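Side-chain contacts in lipase (PDB 5AH0), which hydrolyses ester bonds as a lipase and also attacks the synthetic polyester poly(butylene adipate-co-terephthalate): residues K24-I29 against S371-L376; D31-L36 against Y41-A46; I108-H113 against Q118-L123; Y258-S263 against A377-Q382. All coordinates share one frame; numbering follows the deposited sequence.

Interaction 1 of 4, residues K24-I29 against S371-L376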
loop_
_atom_site.group_PDB
_atom_site.type_symbol
_atom_site.label_atom_id
_atom_site.label_comp_id
_atom_site.label_asym_id
_atom_site.label_seq_id
_atom_site.Cartn_x
_atom_site.Cartn_y
_atom_site.Cartn_z
ATOM N N LYS A 24 5.953 -11.410 -10.058
ATOM C CA LYS A 24 4.718 -10.899 -9.474
ATOM C C LYS A 24 5.017 -10.225 -8.131
ATOM O O LYS A 24 5.751 -10.776 -7.301
ATOM C CB LYS A 24 3.722 -12.041 -9.281
ATOM C CG LYS A 24 2.506 -12.004 -10.173
ATOM C CD LYS A 24 2.862 -12.060 -11.633
ATOM C CE LYS A 24 1.626 -11.870 -12.458
ATOM N NZ LYS A 24 1.967 -11.848 -13.891
ATOM N N TYR A 25 4.471 -9.037 -7.912
ATOM C CA TYR A 25 4.574 -8.400 -6.606
ATOM C C TYR A 25 4.020 -9.318 -5.522
ATOM O O TYR A 25 4.590 -9.439 -4.443
ATOM C CB TYR A 25 3.818 -7.079 -6.584
ATOM C CG TYR A 25 3.908 -6.319 -5.274
ATOM C CD1 TYR A 25 3.045 -6.595 -4.218
ATOM C CD2 TYR A 25 4.825 -5.290 -5.108
ATOM C CE1 TYR A 25 3.121 -5.892 -3.021
ATOM C CE2 TYR A 25 4.888 -4.574 -3.927
ATOM C CZ TYR A 25 4.033 -4.879 -2.891
ATOM O OH TYR A 25 4.095 -4.154 -1.717
ATOM N N TRP A 26 2.886 -9.945 -5.805
ATOM C CA TRP A 26 2.294 -10.881 -4.858
ATOM C C TRP A 26 2.721 -12.289 -5.210
ATOM O O TRP A 26 2.071 -12.951 -6.014
ATOM C CB TRP A 26 0.772 -10.775 -4.847
ATOM C CG TRP A 26 0.282 -9.483 -4.289
ATOM C CD1 TRP A 26 -0.142 -8.404 -4.995
ATOM C CD2 TRP A 26 0.178 -9.124 -2.902
ATOM N NE1 TRP A 26 -0.513 -7.393 -4.139
ATOM C CE2 TRP A 26 -0.332 -7.813 -2.848
ATOM C CE3 TRP A 26 0.441 -9.793 -1.707
ATOM C CZ2 TRP A 26 -0.576 -7.148 -1.643
ATOM C CZ3 TRP A 26 0.198 -9.138 -0.512
ATOM C CH2 TRP A 26 -0.311 -7.825 -0.491
ATOM N N GLY A 27 3.850 -12.716 -4.652
ATOM C CA GLY A 27 4.286 -14.087 -4.797
ATOM C C GLY A 27 5.623 -14.293 -5.491
ATOM O O GLY A 27 6.113 -15.407 -5.546
ATOM N N GLY A 28 6.202 -13.236 -6.040
ATOM C CA GLY A 28 7.440 -13.365 -6.779
ATOM C C GLY A 28 7.214 -14.197 -8.028
ATOM O O GLY A 28 6.361 -13.869 -8.867
ATOM N N ILE A 29 7.953 -15.299 -8.133
ATOM C CA ILE A 29 7.860 -16.181 -9.290
ATOM C C ILE A 29 6.741 -17.208 -9.113
ATOM O O ILE A 29 6.585 -18.107 -9.937
ATOM C CB ILE A 29 9.189 -16.904 -9.562
ATOM C CG1 ILE A 29 9.501 -17.897 -8.443
ATOM C CG2 ILE A 29 10.327 -15.888 -9.736
ATOM C CD1 ILE A 29 10.700 -18.781 -8.741
ATOM N N SER A 371 1.118 -21.126 0.844
ATOM C CA SER A 371 0.361 -21.800 1.877
ATOM C C SER A 371 0.021 -20.822 3.003
ATOM O O SER A 371 -1.069 -20.883 3.566
ATOM C CB SER A 371 1.150 -22.996 2.393
ATOM O OG SER A 371 0.491 -23.626 3.466
ATOM N N TRP A 372 0.931 -19.904 3.327
ATOM C CA TRP A 372 0.633 -18.901 4.357
ATOM C C TRP A 372 -0.552 -18.010 3.960
ATOM O O TRP A 372 -1.450 -17.755 4.766
ATOM C CB TRP A 372 1.845 -18.032 4.632
ATOM C CG TRP A 372 1.689 -17.080 5.806
ATOM C CD1 TRP A 372 2.052 -17.316 7.100
ATOM C CD2 TRP A 372 1.144 -15.751 5.784
ATOM N NE1 TRP A 372 1.778 -16.220 7.880
ATOM C CE2 TRP A 372 1.213 -15.249 7.100
ATOM C CE3 TRP A 372 0.592 -14.946 4.784
ATOM C CZ2 TRP A 372 0.758 -13.975 7.442
ATOM C CZ3 TRP A 372 0.143 -13.678 5.123
ATOM C CH2 TRP A 372 0.223 -13.207 6.442
ATOM N N TYR A 373 -0.547 -17.543 2.716
ATOM C CA TYR A 373 -1.638 -16.718 2.201
ATOM C C TYR A 373 -2.937 -17.509 2.058
ATOM O O TYR A 373 -4.022 -16.958 2.239
ATOM C CB TYR A 373 -1.242 -16.076 0.865
ATOM C CG TYR A 373 -0.448 -14.808 1.084
ATOM C CD1 TYR A 373 -1.098 -13.602 1.313
ATOM C CD2 TYR A 373 0.951 -14.818 1.110
ATOM C CE1 TYR A 373 -0.393 -12.430 1.539
ATOM C CE2 TYR A 373 1.669 -13.641 1.334
ATOM C CZ TYR A 373 0.982 -12.452 1.547
ATOM O OH TYR A 373 1.658 -11.275 1.769
ATOM N N LYS A 374 -2.831 -18.798 1.745
ATOM C CA LYS A 374 -4.009 -19.664 1.741
ATOM C C LYS A 374 -4.620 -19.686 3.149
ATOM O O LYS A 374 -5.834 -19.566 3.315
ATOM C CB LYS A 374 -3.645 -21.070 1.269
ATOM C CG LYS A 374 -4.781 -22.060 1.220
ATOM C CD LYS A 374 -4.316 -23.294 0.461
ATOM C CE LYS A 374 -5.399 -24.358 0.343
ATOM N NZ LYS A 374 -5.769 -24.905 1.667
ATOM N N GLY A 375 -3.761 -19.815 4.156
ATOM C CA GLY A 375 -4.195 -19.784 5.537
ATOM C C GLY A 375 -4.919 -18.500 5.877
ATOM O O GLY A 375 -5.948 -18.518 6.553
ATOM N N LEU A 376 -4.392 -17.379 5.399
ATOM C CA LEU A 376 -5.034 -16.091 5.629
ATOM C C LEU A 376 -6.413 -16.045 4.983
ATOM O O LEU A 376 -7.386 -15.668 5.640
ATOM C CB LEU A 376 -4.162 -14.945 5.106
ATOM C CG LEU A 376 -4.811 -13.548 5.119
ATOM C CD1 LEU A 376 -5.392 -13.195 6.500
ATOM C CD2 LEU A 376 -3.822 -12.455 4.647
#
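Trp26 and Tyr373 meet where the phenol end of the tyrosine comes up to the outer edge of the indole. Tyr373 OH lies 3.4 Å from Trp26 CZ3, close to the indole plane, and Tyr373 CE1 follows at 3.9 Å from the same carbon. The planes stand at 85°, the centroids of the six-membered indole ring and the Tyr373 ring 6.0 Å apart, so the rings touch through few atoms. The buried hydroxyl is hydrogen-bonded to Ala360 O. In the alpha/beta-hydrolase fold expected of this family, the contact ties the long loop after strand 6-9 to helix 370-380, near the chain's end. Each aromatic has a sequence neighbour over one face: Tyr25 CD1 lies 3.6 Å above the Trp26 indole, toward its rim, and Trp372 CE3 sits over the centre of the Tyr373 ring. Farther out, Tyr25 OH bonds to His113 ND1 and Gly11 N. The loop turns away through Gly27, whose backbone angles (phi 119°) suit glycine, and a backbone bond joins Gly27 to Cys361.

Interaction 2 of 4, residues D31-L36 against Y41-A46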
loop_
_atom_site.group_PDB
_atom_site.type_symbol
_atom_site.label_atom_id
_atom_site.label_comp_id
_atom_site.label_asym_id
_atom_site.label_seq_id
_atom_site.Cartn_x
_atom_site.Cartn_y
_atom_site.Cartn_z
ATOM N N ASP A 31 2.485 -17.111 -8.770
ATOM C CA ASP A 31 1.360 -16.190 -8.899
ATOM C C ASP A 31 0.334 -16.453 -7.801
ATOM O O ASP A 31 -0.621 -17.192 -8.022
ATOM C CB ASP A 31 0.695 -16.316 -10.271
ATOM C CG ASP A 31 -0.228 -15.146 -10.574
ATOM O OD1 ASP A 31 -0.591 -14.402 -9.627
ATOM O OD2 ASP A 31 -0.601 -14.974 -11.751
ATOM N N TYR A 32 0.526 -15.843 -6.629
ATOM C CA TYR A 32 -0.318 -16.120 -5.462
ATOM C C TYR A 32 -1.783 -15.855 -5.744
ATOM O O TYR A 32 -2.653 -16.629 -5.334
ATOM C CB TYR A 32 0.120 -15.300 -4.244
ATOM C CG TYR A 32 1.383 -15.789 -3.530
ATOM C CD1 TYR A 32 2.076 -16.930 -3.955
ATOM C CD2 TYR A 32 1.883 -15.094 -2.421
ATOM C CE1 TYR A 32 3.255 -17.353 -3.294
ATOM C CE2 TYR A 32 3.041 -15.505 -1.764
ATOM C CZ TYR A 32 3.725 -16.635 -2.202
ATOM O OH TYR A 32 4.867 -17.020 -1.529
ATOM N N GLU A 33 -2.061 -14.760 -6.439
ATOM C CA GLU A 33 -3.438 -14.426 -6.767
ATOM C C GLU A 33 -4.125 -15.577 -7.503
ATOM O O GLU A 33 -5.219 -15.992 -7.128
ATOM C CB GLU A 33 -3.513 -13.159 -7.617
ATOM C CG GLU A 33 -4.929 -12.668 -7.838
ATOM C CD GLU A 33 -5.186 -12.265 -9.278
ATOM O OE1 GLU A 33 -4.913 -11.094 -9.628
ATOM O OE2 GLU A 33 -5.667 -13.122 -10.059
ATOM N N GLN A 34 -3.501 -16.075 -8.564
ATOM C CA GLN A 34 -4.105 -17.153 -9.351
ATOM C C GLN A 34 -4.181 -18.471 -8.581
ATOM O O GLN A 34 -5.152 -19.220 -8.726
ATOM C CB GLN A 34 -3.343 -17.359 -10.664
ATOM C CG GLN A 34 -3.681 -16.323 -11.739
ATOM C CD GLN A 34 -3.089 -16.673 -13.096
ATOM O OE1 GLN A 34 -2.398 -17.686 -13.244
ATOM N NE2 GLN A 34 -3.356 -15.835 -14.095
ATOM N N GLU A 35 -3.160 -18.758 -7.773
ATOM C CA GLU A 35 -3.170 -19.984 -6.984
ATOM C C GLU A 35 -4.288 -19.942 -5.954
ATOM O O GLU A 35 -5.042 -20.904 -5.813
ATOM C CB GLU A 35 -1.828 -20.215 -6.288
ATOM C CG GLU A 35 -0.628 -20.293 -7.212
ATOM C CD GLU A 35 -0.784 -21.361 -8.252
ATOM O OE1 GLU A 35 -1.493 -22.346 -7.974
ATOM O OE2 GLU A 35 -0.209 -21.216 -9.351
ATOM N N LEU A 36 -4.417 -18.814 -5.265
ATOM C CA LEU A 36 -5.509 -18.645 -4.321
ATOM C C LEU A 36 -6.859 -18.879 -5.009
ATOM O O LEU A 36 -7.714 -19.608 -4.489
ATOM C CB LEU A 36 -5.470 -17.254 -3.698
ATOM C CG LEU A 36 -4.419 -16.979 -2.626
ATOM C CD1 LEU A 36 -4.676 -15.622 -1.983
ATOM C CD2 LEU A 36 -4.419 -18.081 -1.578
ATOM N N TYR A 41 -10.453 -19.705 -3.369
ATOM C CA TYR A 41 -10.514 -18.392 -2.753
ATOM C C TYR A 41 -10.334 -17.295 -3.804
ATOM O O TYR A 41 -9.207 -16.913 -4.105
ATOM C CB TYR A 41 -9.448 -18.275 -1.656
ATOM C CG TYR A 41 -9.676 -19.293 -0.575
ATOM C CD1 TYR A 41 -10.651 -19.079 0.398
ATOM C CD2 TYR A 41 -8.953 -20.484 -0.534
ATOM C CE1 TYR A 41 -10.894 -20.015 1.386
ATOM C CE2 TYR A 41 -9.194 -21.430 0.449
ATOM C CZ TYR A 41 -10.162 -21.188 1.410
ATOM O OH TYR A 41 -10.420 -22.111 2.396
ATOM N N THR A 42 -11.442 -16.783 -4.341
ATOM C CA THR A 42 -11.381 -15.751 -5.369
ATOM C C THR A 42 -10.552 -14.572 -4.913
ATOM O O THR A 42 -10.858 -13.951 -3.892
ATOM C CB THR A 42 -12.775 -15.234 -5.745
ATOM O OG1 THR A 42 -13.575 -16.318 -6.242
ATOM C CG2 THR A 42 -12.669 -14.153 -6.814
ATOM N N ALA A 43 -9.500 -14.268 -5.667
ATOM C CA ALA A 43 -8.643 -13.131 -5.350
ATOM C C ALA A 43 -8.396 -12.305 -6.589
ATOM O O ALA A 43 -8.209 -12.839 -7.682
ATOM C CB ALA A 43 -7.340 -13.577 -4.756
ATOM N N TYR A 44 -8.409 -10.995 -6.398
ATOM C CA TYR A 44 -8.168 -10.036 -7.458
ATOM C C TYR A 44 -6.968 -9.187 -7.088
ATOM O O TYR A 44 -6.611 -9.097 -5.909
ATOM C CB TYR A 44 -9.395 -9.152 -7.667
ATOM C CG TYR A 44 -10.642 -9.901 -8.057
ATOM C CD1 TYR A 44 -10.745 -10.514 -9.292
ATOM C CD2 TYR A 44 -11.719 -10.001 -7.184
ATOM C CE1 TYR A 44 -11.896 -11.197 -9.661
ATOM C CE2 TYR A 44 -12.879 -10.689 -7.541
ATOM C CZ TYR A 44 -12.963 -11.286 -8.781
ATOM O OH TYR A 44 -14.106 -11.975 -9.148
ATOM N N THR A 45 -6.340 -8.573 -8.089
ATOM C CA THR A 45 -5.167 -7.742 -7.839
ATOM C C THR A 45 -5.404 -6.338 -8.369
ATOM O O THR A 45 -5.638 -6.138 -9.571
ATOM C CB THR A 45 -3.883 -8.332 -8.464
ATOM O OG1 THR A 45 -3.611 -9.605 -7.875
ATOM C CG2 THR A 45 -2.706 -7.427 -8.203
ATOM N N ALA A 46 -5.383 -5.379 -7.449
ATOM C CA ALA A 46 -5.558 -3.972 -7.791
ATOM C C ALA A 46 -4.204 -3.309 -7.992
ATOM O O ALA A 46 -3.214 -3.734 -7.414
ATOM C CB ALA A 46 -6.349 -3.255 -6.720
#
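The ring of Tyr41 has Leu36 O at its edge, while Ala377 of helix 370-380 packs on the ring and Glu378 on its hydroxyl. The other flat group is the Glu33 carboxylate: Thr45 OG1 donates to Glu33 OE1 over 2.6 Å, and OE1 accepts with its anti lone pair. With CG anti to the backbone N (chi1 -173°) and the chain bent at chi2, Glu33 reaches to the strand, its CG 3.3 Å from Ala43 O. Beside it the small Ala43 lets helix and strand come close, Ala43 CB 4.3 Å from Leu36 CB. The axes of helix segment 32-36 and strand 43-46 run nearly antiparallel, at 159°, in the second half of a beta-alpha-beta unit begun by strand 6-9. Tyr41 N closes the turn on Leu36 O at 3.0 Å, and Ser37 OG binds Ala43 N. Arg17, salt-bridged to Asp31, makes a long, weak ion pair with Glu33; this and the hydroxyl would probably favour the charged carboxylate, partly offset by Ala43 O near OE2.

Interaction 3 of 4, residues I108-H113 against Q118-L123; sequences IHLVAH and QTVRTL
Strand 108-113 runs through a sharp Ser-Met turn into helix 116-129, whose first residues are two glycines; the His-Ser-Met-Gly run is consistent with the nucleophile elbow of the alpha/beta-hydrolase fold. The contact is the apolar packing that seats the helix on the strand. Leu110 and Val120 slide past each other in opposite directions: Leu110 CD1 lies 4.0 Å from Val120 CB, and Val120 CG1 approaches Leu110 CB and CD2. With CG1 anti to the carbonyl carbon (chi1 -62°), Val120 turns its other branch, CG2, onto Ala112 CB at 4.0 Å. A small methyl suits Ala112, which faces the helix beside Val120 CG2. One helical turn beyond Val120, Leu123 crosses Leu110 at about a right angle, Leu123 CD2 touching Leu110 CD1 at 3.8 Å. Within the helix Thr122 OG1 donates to Gln118 O, which also accepts Thr122 N. Val120 and Leu123 pack further on Leu61 of helix 54-66, Leu110 touches Val153 of strand 153-159, and Gln118 and Thr122 lie against helix 241-250.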
loop_
_atom_site.group_PDB
_atom_site.type_symbol
_atom_site.label_atom_id
_atom_site.label_comp_id
_atom_site.label_asym_id
_atom_site.label_seq_id
_atom_site.Cartn_x
_atom_site.Cartn_y
_atom_site.Cartn_z
ATOM N N ILE A 108 -16.104 -7.017 0.054
ATOM C CA ILE A 108 -14.782 -7.596 -0.227
ATOM C C ILE A 108 -13.921 -7.609 1.017
ATOM O O ILE A 108 -14.205 -6.886 1.977
ATOM C CB ILE A 108 -14.010 -6.817 -1.298
ATOM C CG1 ILE A 108 -13.749 -5.389 -0.821
ATOM C CG2 ILE A 108 -14.738 -6.820 -2.625
ATOM C CD1 ILE A 108 -13.018 -4.550 -1.826
ATOM N N HIS A 109 -12.874 -8.436 0.996
ATOM C CA HIS A 109 -11.779 -8.352 1.965
ATOM C C HIS A 109 -10.610 -7.614 1.339
ATOM O O HIS A 109 -10.136 -8.007 0.272
ATOM C CB HIS A 109 -11.281 -9.729 2.398
ATOM C CG HIS A 109 -12.341 -10.631 2.940
ATOM N ND1 HIS A 109 -12.912 -10.446 4.180
ATOM C CD2 HIS A 109 -12.902 -11.751 2.427
ATOM C CE1 HIS A 109 -13.797 -11.404 4.398
ATOM N NE2 HIS A 109 -13.809 -12.208 3.350
ATOM N N LEU A 110 -10.115 -6.577 2.003
ATOM C CA LEU A 110 -8.914 -5.908 1.520
ATOM C C LEU A 110 -7.682 -6.460 2.224
ATOM O O LEU A 110 -7.579 -6.417 3.452
ATOM C CB LEU A 110 -9.023 -4.392 1.702
ATOM C CG LEU A 110 -9.995 -3.825 0.669
ATOM C CD1 LEU A 110 -10.520 -2.431 1.032
ATOM C CD2 LEU A 110 -9.344 -3.845 -0.720
ATOM N N VAL A 111 -6.764 -7.012 1.439
ATOM C CA VAL A 111 -5.474 -7.458 1.956
ATOM C C VAL A 111 -4.401 -6.576 1.342
ATOM O O VAL A 111 -4.260 -6.496 0.112
ATOM C CB VAL A 111 -5.193 -8.951 1.640
ATOM C CG1 VAL A 111 -3.822 -9.343 2.109
ATOM C CG2 VAL A 111 -6.264 -9.856 2.278
ATOM N N ALA A 112 -3.667 -5.893 2.209
ATOM C CA ALA A 112 -2.736 -4.877 1.777
ATOM C C ALA A 112 -1.368 -5.086 2.396
ATOM O O ALA A 112 -1.245 -5.562 3.522
ATOM C CB ALA A 112 -3.258 -3.506 2.129
ATOM N N HIS A 113 -0.352 -4.703 1.639
ATOM C CA HIS A 113 1.028 -4.762 2.067
ATOM C C HIS A 113 1.586 -3.355 2.048
ATOM O O HIS A 113 1.258 -2.560 1.165
ATOM C CB HIS A 113 1.830 -5.679 1.141
ATOM C CG HIS A 113 3.299 -5.719 1.431
ATOM N ND1 HIS A 113 4.237 -5.172 0.583
ATOM C CD2 HIS A 113 3.996 -6.276 2.447
ATOM C CE1 HIS A 113 5.449 -5.381 1.068
ATOM N NE2 HIS A 113 5.331 -6.038 2.207
ATOM N N GLN A 118 -2.229 1.835 4.402
ATOM C CA GLN A 118 -2.750 3.179 4.596
ATOM C C GLN A 118 -3.846 3.471 3.584
ATOM O O GLN A 118 -4.882 4.042 3.906
ATOM C CB GLN A 118 -1.632 4.205 4.453
ATOM C CG GLN A 118 -0.706 4.323 5.634
ATOM C CD GLN A 118 0.271 5.462 5.447
ATOM O OE1 GLN A 118 0.911 5.573 4.399
ATOM N NE2 GLN A 118 0.356 6.346 6.439
ATOM N N THR A 119 -3.593 3.053 2.353
ATOM C CA THR A 119 -4.491 3.301 1.242
ATOM C C THR A 119 -5.889 2.742 1.470
ATOM O O THR A 119 -6.876 3.425 1.208
ATOM C CB THR A 119 -3.916 2.699 -0.045
ATOM O OG1 THR A 119 -2.611 3.250 -0.271
ATOM C CG2 THR A 119 -4.814 2.997 -1.230
ATOM N N VAL A 120 -5.975 1.511 1.971
ATOM C CA VAL A 120 -7.271 0.859 2.118
ATOM C C VAL A 120 -8.035 1.345 3.349
ATOM O O VAL A 120 -9.270 1.363 3.342
ATOM C CB VAL A 120 -7.125 -0.670 2.154
ATOM C CG1 VAL A 120 -6.534 -1.162 0.830
ATOM C CG2 VAL A 120 -6.277 -1.112 3.333
ATOM N N ARG A 121 -7.310 1.768 4.383
ATOM C CA ARG A 121 -7.924 2.491 5.501
ATOM C C ARG A 121 -8.617 3.751 4.970
ATOM O O ARG A 121 -9.717 4.120 5.395
ATOM C CB ARG A 121 -6.879 2.885 6.545
ATOM C CG ARG A 121 -6.416 1.776 7.480
ATOM C CD ARG A 121 -5.187 2.243 8.270
ATOM N NE ARG A 121 -5.444 3.494 8.987
ATOM C CZ ARG A 121 -4.505 4.359 9.359
ATOM N NH1 ARG A 121 -3.227 4.130 9.085
ATOM N NH2 ARG A 121 -4.848 5.460 10.007
ATOM N N THR A 122 -7.950 4.411 4.032
ATOM C CA THR A 122 -8.459 5.638 3.449
ATOM C C THR A 122 -9.656 5.342 2.558
ATOM O O THR A 122 -10.662 6.064 2.587
ATOM C CB THR A 122 -7.363 6.354 2.650
ATOM O OG1 THR A 122 -6.242 6.595 3.513
ATOM C CG2 THR A 122 -7.865 7.669 2.085
ATOM N N LEU A 123 -9.553 4.275 1.776
ATOM C CA LEU A 123 -10.658 3.858 0.930
ATOM C C LEU A 123 -11.936 3.659 1.736
ATOM O O LEU A 123 -12.988 4.152 1.344
ATOM C CB LEU A 123 -10.314 2.578 0.176
ATOM C CG LEU A 123 -11.486 2.003 -0.612
ATOM C CD1 LEU A 123 -11.865 2.945 -1.742
ATOM C CD2 LEU A 123 -11.148 0.618 -1.146
#

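Interaction 4 of 4, residues Y258-S263 against A377-Q382; sequences YYFSYS and AEKLSQ
Phe260 receives the ammonium group of Lys379 over one face of its ring, a contact between strand 258-265 of the central parallel sheet and helix 370-380, which covers that sheet in an alpha/beta-hydrolase arrangement. This is a cation-pi interaction: Lys379 NZ stands 3.3 Å from the ring centroid, 16° off the normal and somewhat toward the CD1-CE1 rim, with CE1 at 3.2 Å from NZ. The lysine starts out extended, with CG anti to the backbone N, then bends at chi3 and chi4, which carries the charge onto the ring. Lysine suits the place because its flexible arm spans the gap and its positive end gains from the negative electrostatic potential of the aromatic face.

Looser packing surrounds it. Tyr262, two residues along and on the same side of the strand as Phe260, brings OH to 3.7 Å from Lys379 CE, and its ring is held edge-to-face by Trp372. Leu380 CD2 lies 4.3 Å from Phe260 CE2, while its CD1 branch reaches His109 and Val111 of strand 108-113.

A side-chain hydrogen bond lies within 377-382: Ser381 OG donates to Glu378 O at 2.9 Å, with a bent C=O...OG angle of 116°.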
loop_
_atom_site.group_PDB
_atom_site.type_symbol
_atom_site.label_atom_id
_atom_site.label_comp_id
_atom_site.label_asym_id
_atom_site.label_seq_id
_atom_site.Cartn_x
_atom_site.Cartn_y
_atom_site.Cartn_z
ATOM N N TYR A 258 -13.649 -5.855 10.210
ATOM C CA TYR A 258 -12.633 -6.573 10.966
ATOM C C TYR A 258 -11.230 -6.087 10.551
ATOM O O TYR A 258 -10.935 -5.966 9.360
ATOM C CB TYR A 258 -12.766 -8.080 10.742
ATOM C CG TYR A 258 -13.926 -8.737 11.464
ATOM C CD1 TYR A 258 -13.824 -9.109 12.803
ATOM C CD2 TYR A 258 -15.118 -9.005 10.800
ATOM C CE1 TYR A 258 -14.883 -9.718 13.462
ATOM C CE2 TYR A 258 -16.175 -9.612 11.450
ATOM C CZ TYR A 258 -16.050 -9.967 12.779
ATOM O OH TYR A 258 -17.103 -10.571 13.426
ATOM N N TYR A 259 -10.368 -5.791 11.520
ATOM C CA TYR A 259 -9.024 -5.336 11.188
ATOM C C TYR A 259 -7.965 -6.327 11.672
ATOM O O TYR A 259 -7.917 -6.676 12.855
ATOM C CB TYR A 259 -8.740 -3.963 11.788
ATOM C CG TYR A 259 -9.501 -2.816 11.156
ATOM C CD1 TYR A 259 -10.803 -2.528 11.547
ATOM C CD2 TYR A 259 -8.909 -1.995 10.206
ATOM C CE1 TYR A 259 -11.506 -1.464 10.993
ATOM C CE2 TYR A 259 -9.605 -0.923 9.647
ATOM C CZ TYR A 259 -10.903 -0.662 10.048
ATOM O OH TYR A 259 -11.611 0.386 9.504
ATOM N N PHE A 260 -7.119 -6.774 10.752
ATOM C CA PHE A 260 -5.964 -7.591 11.111
ATOM C C PHE A 260 -4.675 -6.925 10.635
ATOM O O PHE A 260 -4.555 -6.546 9.467
ATOM C CB PHE A 260 -6.079 -8.990 10.506
ATOM C CG PHE A 260 -7.295 -9.741 10.943
ATOM C CD1 PHE A 260 -7.289 -10.472 12.119
ATOM C CD2 PHE A 260 -8.450 -9.715 10.183
ATOM C CE1 PHE A 260 -8.411 -11.172 12.524
ATOM C CE2 PHE A 260 -9.575 -10.406 10.583
ATOM C CZ PHE A 260 -9.554 -11.136 11.760
ATOM N N SER A 261 -3.702 -6.821 11.537
ATOM C CA SER A 261 -2.410 -6.233 11.206
ATOM C C SER A 261 -1.267 -7.182 11.551
ATOM O O SER A 261 -1.171 -7.683 12.673
ATOM C CB SER A 261 -2.216 -4.917 11.941
ATOM O OG SER A 261 -1.996 -5.162 13.315
ATOM N N TYR A 262 -0.407 -7.431 10.573
ATOM C CA TYR A 262 0.770 -8.249 10.771
ATOM C C TYR A 262 1.998 -7.362 10.844
ATOM O O TYR A 262 2.124 -6.422 10.066
ATOM C CB TYR A 262 0.909 -9.266 9.639
ATOM C CG TYR A 262 -0.110 -10.377 9.696
ATOM C CD1 TYR A 262 -1.348 -10.243 9.088
ATOM C CD2 TYR A 262 0.168 -11.561 10.370
ATOM C CE1 TYR A 262 -2.287 -11.255 9.145
ATOM C CE2 TYR A 262 -0.765 -12.580 10.435
ATOM C CZ TYR A 262 -1.989 -12.426 9.822
ATOM O OH TYR A 262 -2.912 -13.442 9.887
ATOM N N SER A 263 2.897 -7.649 11.785
ATOM C CA SER A 263 4.112 -6.852 11.940
ATOM C C SER A 263 5.351 -7.632 11.550
ATOM O O SER A 263 5.460 -8.830 11.827
ATOM C CB SER A 263 4.245 -6.357 13.375
ATOM O OG SER A 263 3.357 -5.279 13.606
ATOM N N ALA A 377 -6.506 -16.444 3.714
ATOM C CA ALA A 377 -7.802 -16.456 3.020
ATOM C C ALA A 377 -8.847 -17.316 3.738
ATOM O O ALA A 377 -10.014 -16.926 3.824
ATOM C CB ALA A 377 -7.640 -16.937 1.600
ATOM N N GLU A 378 -8.430 -18.481 4.238
ATOM C CA GLU A 378 -9.318 -19.355 5.009
ATOM C C GLU A 378 -9.868 -18.613 6.211
ATOM O O GLU A 378 -11.072 -18.650 6.464
ATOM C CB GLU A 378 -8.598 -20.620 5.487
ATOM C CG GLU A 378 -8.157 -21.571 4.387
ATOM C CD GLU A 378 -7.302 -22.733 4.909
ATOM O OE1 GLU A 378 -6.753 -22.633 6.032
ATOM O OE2 GLU A 378 -7.192 -23.755 4.196
ATOM N N LYS A 379 -8.983 -17.929 6.935
ATOM C CA LYS A 379 -9.385 -17.190 8.121
ATOM C C LYS A 379 -10.423 -16.138 7.737
ATOM O O LYS A 379 -11.459 -15.992 8.396
ATOM C CB LYS A 379 -8.175 -16.539 8.801
ATOM C CG LYS A 379 -8.497 -15.907 10.159
ATOM C CD LYS A 379 -7.257 -15.746 11.060
ATOM C CE LYS A 379 -6.338 -14.642 10.564
ATOM N NZ LYS A 379 -7.087 -13.357 10.543
ATOM N N LEU A 380 -10.156 -15.442 6.638
ATOM C CA LEU A 380 -11.017 -14.363 6.183
ATOM C C LEU A 380 -12.372 -14.884 5.725
ATOM O O LEU A 380 -13.362 -14.160 5.760
ATOM C CB LEU A 380 -10.340 -13.588 5.054
ATOM C CG LEU A 380 -9.087 -12.829 5.481
ATOM C CD1 LEU A 380 -8.449 -12.151 4.292
ATOM C CD2 LEU A 380 -9.449 -11.813 6.550
ATOM N N SER A 381 -12.413 -16.141 5.303
ATOM C CA SER A 381 -13.651 -16.718 4.811
ATOM C C SER A 381 -14.412 -17.393 5.945
ATOM O O SER A 381 -15.502 -17.914 5.743
ATOM C CB SER A 381 -13.373 -17.726 3.694
ATOM O OG SER A 381 -12.837 -18.926 4.218
ATOM N N GLN A 382 -13.820 -17.396 7.136
ATOM C CA GLN A 382 -14.485 -17.969 8.295
ATOM C C GLN A 382 -15.167 -16.883 9.123
ATOM O O GLN A 382 -15.922 -17.183 10.049
ATOM C CB GLN A 382 -13.483 -18.752 9.141
ATOM C CG GLN A 382 -13.090 -20.083 8.520
ATOM C CD GLN A 382 -11.965 -20.783 9.267
ATOM O OE1 GLN A 382 -11.596 -20.385 10.373
ATOM N NE2 GLN A 382 -11.407 -21.824 8.658
#

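Helix 370-380 unites interactions 1 and 4: its first half meets loop 24-29, its second half strand 258-263, with centres about 14 Å apart and Trp372 packed on Tyr262. Interaction 2 joins interaction 1, centres about 8 Å apart, through Tyr32 against Tyr373, and Tyr41 rests on the same helix near interaction 4. Interactions 2, 3 and 4 reach the parallel sheet and follow one another along the chain, while interaction 1 links its early and late parts. Interaction 3 (centre about 12 Å from that of interaction 4) lies across the sheet from helix 370-380; on the opposite face Leu380 meets Val111. Helices thus cover both sides of the sheet, and Tyr25 reaches His113 beside the putative nucleophile elbow.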